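PDB 4DM5: osmotically inducible lipoprotein OsmE from Pseudomonas aeruginosa PAO1, which is of unknown function but carries a BamE-like domain, consistent with a lipoprotein role at the outer membrane. Local coordinates for residues A[52-57]-A[69-74]. Numbering follows the deposited sequence.
Sequences SCNSYI and VSFDGS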
loop_
_atom_site.group_PDB
_atom_site.type_symbol
_atom_site.label_atom_id
_atom_site.label_comp_id
_atom_site.label_asym_id
_atom_site.label_seq_id
_atom_site.Cartn_x
_atom_site.Cartn_y
_atom_site.Cartn_z
ATOM N N SER A 52 5.404 8.247 -4.135
ATOM C CA SER A 52 4.042 8.445 -3.898
ATOM C C SER A 52 3.496 7.196 -3.185
ATOM O O SER A 52 4.216 6.235 -2.974
ATOM C CB SER A 52 3.273 8.577 -5.143
ATOM O OG SER A 52 3.478 7.425 -5.880
ATOM N N CYS A 53 2.299 7.332 -2.708
ATOM C CA CYS A 53 1.743 6.229 -1.862
ATOM C C CYS A 53 0.252 6.068 -2.228
ATOM O O CYS A 53 -0.500 7.022 -2.342
ATOM C CB CYS A 53 1.919 6.602 -0.399
ATOM S SG CYS A 53 1.475 5.248 0.716
ATOM N N ASN A 54 -0.198 4.809 -2.332
ATOM C CA ASN A 54 -1.618 4.523 -2.505
ATOM C C ASN A 54 -2.199 3.897 -1.258
ATOM O O ASN A 54 -1.575 2.963 -0.671
ATOM C CB ASN A 54 -1.786 3.412 -3.581
ATOM C CG ASN A 54 -1.429 3.821 -5.044
ATOM O OD1 ASN A 54 -1.164 4.988 -5.279
ATOM N ND2 ASN A 54 -1.470 2.877 -5.973
ATOM N N SER A 55 -3.347 4.410 -0.854
ATOM C CA SER A 55 -3.969 3.861 0.426
ATOM C C SER A 55 -5.144 3.024 0.012
ATOM O O SER A 55 -5.952 3.413 -0.887
ATOM C CB SER A 55 -4.519 4.940 1.338
ATOM O OG SER A 55 -3.511 5.657 1.992
ATOM N N TYR A 56 -5.388 1.913 0.734
ATOM C CA TYR A 56 -6.545 1.003 0.485
ATOM C C TYR A 56 -7.160 0.576 1.772
ATOM O O TYR A 56 -6.526 0.744 2.887
ATOM C CB TYR A 56 -6.074 -0.278 -0.211
ATOM C CG TYR A 56 -5.231 -0.023 -1.464
ATOM C CD1 TYR A 56 -5.874 0.005 -2.693
ATOM C CD2 TYR A 56 -3.882 0.158 -1.409
ATOM C CE1 TYR A 56 -5.142 0.209 -3.869
ATOM C CE2 TYR A 56 -3.073 0.377 -2.563
ATOM C CZ TYR A 56 -3.748 0.368 -3.812
ATOM O OH TYR A 56 -3.060 0.523 -4.970
ATOM N N ILE A 57 -8.401 0.101 1.665
ATOM C CA ILE A 57 -8.965 -0.606 2.809
ATOM C C ILE A 57 -9.235 -2.010 2.257
ATOM O O ILE A 57 -10.043 -2.209 1.346
ATOM C CB ILE A 57 -10.307 0.047 3.252
ATOM C CG1 ILE A 57 -10.046 1.475 3.733
ATOM C CG2 ILE A 57 -10.964 -0.909 4.270
ATOM C CD1 ILE A 57 -9.270 1.636 5.021
ATOM N N VAL A 69 0.476 0.772 -0.659
ATOM C CA VAL A 69 1.639 0.461 -1.485
ATOM C C VAL A 69 2.388 1.764 -1.821
ATOM O O VAL A 69 1.704 2.759 -2.162
ATOM C CB VAL A 69 1.153 -0.165 -2.846
ATOM C CG1 VAL A 69 2.358 -0.478 -3.748
ATOM C CG2 VAL A 69 0.378 -1.462 -2.584
ATOM N N SER A 70 3.684 1.756 -1.552
ATOM C CA SER A 70 4.463 2.976 -1.855
ATOM C C SER A 70 5.366 2.731 -3.026
ATOM O O SER A 70 5.790 1.594 -3.328
ATOM C CB SER A 70 5.261 3.404 -0.623
ATOM O OG SER A 70 6.264 2.441 -0.251
ATOM N N PHE A 71 5.678 3.883 -3.682
ATOM C CA PHE A 71 6.490 3.864 -4.839
ATOM C C PHE A 71 7.657 4.823 -4.660
ATOM O O PHE A 71 7.485 5.883 -4.005
ATOM C CB PHE A 71 5.728 4.373 -6.085
ATOM C CG PHE A 71 4.520 3.547 -6.387
ATOM C CD1 PHE A 71 4.580 2.431 -7.247
ATOM C CD2 PHE A 71 3.279 3.833 -5.718
ATOM C CE1 PHE A 71 3.460 1.665 -7.458
ATOM C CE2 PHE A 71 2.169 3.017 -5.922
ATOM C CZ PHE A 71 2.233 1.967 -6.808
ATOM N N ASP A 72 8.852 4.418 -5.143
ATOM C CA ASP A 72 9.997 5.322 -5.055
ATOM C C ASP A 72 9.922 6.480 -6.067
ATOM O O ASP A 72 8.952 6.634 -6.817
ATOM C CB ASP A 72 11.315 4.491 -5.158
ATOM C CG ASP A 72 11.516 3.873 -6.557
ATOM O OD1 ASP A 72 10.885 4.301 -7.554
ATOM O OD2 ASP A 72 12.234 2.824 -6.706
ATOM N N GLY A 73 10.967 7.300 -6.133
ATOM C CA GLY A 73 10.929 8.468 -7.056
ATOM C C GLY A 73 10.912 8.088 -8.523
ATOM O O GLY A 73 10.519 8.918 -9.347
ATOM N N SER A 74 11.260 6.860 -8.828
ATOM C CA SER A 74 11.246 6.373 -10.214
ATOM C C SER A 74 9.875 5.848 -10.587
ATOM O O SER A 74 9.684 5.396 -11.700
ATOM C CB SER A 74 12.294 5.299 -10.537
ATOM O OG SER A 74 11.894 4.086 -9.972
HETATM O O HOH W 1 6.125 7.459 -7.334
#
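The two central, antiparallel strands of the four-stranded sheet in this BamE-like domain meet here, at the open end of the hairpin formed by 52-60 and 63-71. Asn-54 and Val-69 form a hydrogen-bonded pair: Asn-54 N reaches Val-69 O at 2.8 Å, almost straight at 176°, and Val-69 N returns to Asn-54 O at 3.0 Å. Phe-71 N gives a sound bond to Ser-52 O (2.9 Å), but the reverse one, Ser-52 N to Phe-71 O at 3.2 Å, is long and bent, so this pair is loose; a water bridges Ser-52 OG and Asp-72 O. On the face turned to helix 30-37, Asn-54 ND2 meets the edge of the Phe-71 ring near its plane, 3.6 Å from Phe-71 CE2, with amide and ring planes 59° apart. Asn-54 ND2 also donates to Tyr-56 OH (3.0 Å), which, with a weak bond between Thr-43 OG1 and Asn-54 OD1, limits rotation of the amide. Tyr-56 CE2 in turn packs on Val-69 CG2 at 3.9 Å. On the other face, Cys-53 and Ser-70 form the non-hydrogen-bonded pair, CA atoms 4.2 Å apart, and Cys-53 is disulfide-bonded to Cys-85. One face thus buries an amide beside aromatic rings, while the other ties the hairpin covalently to the C-terminal helix.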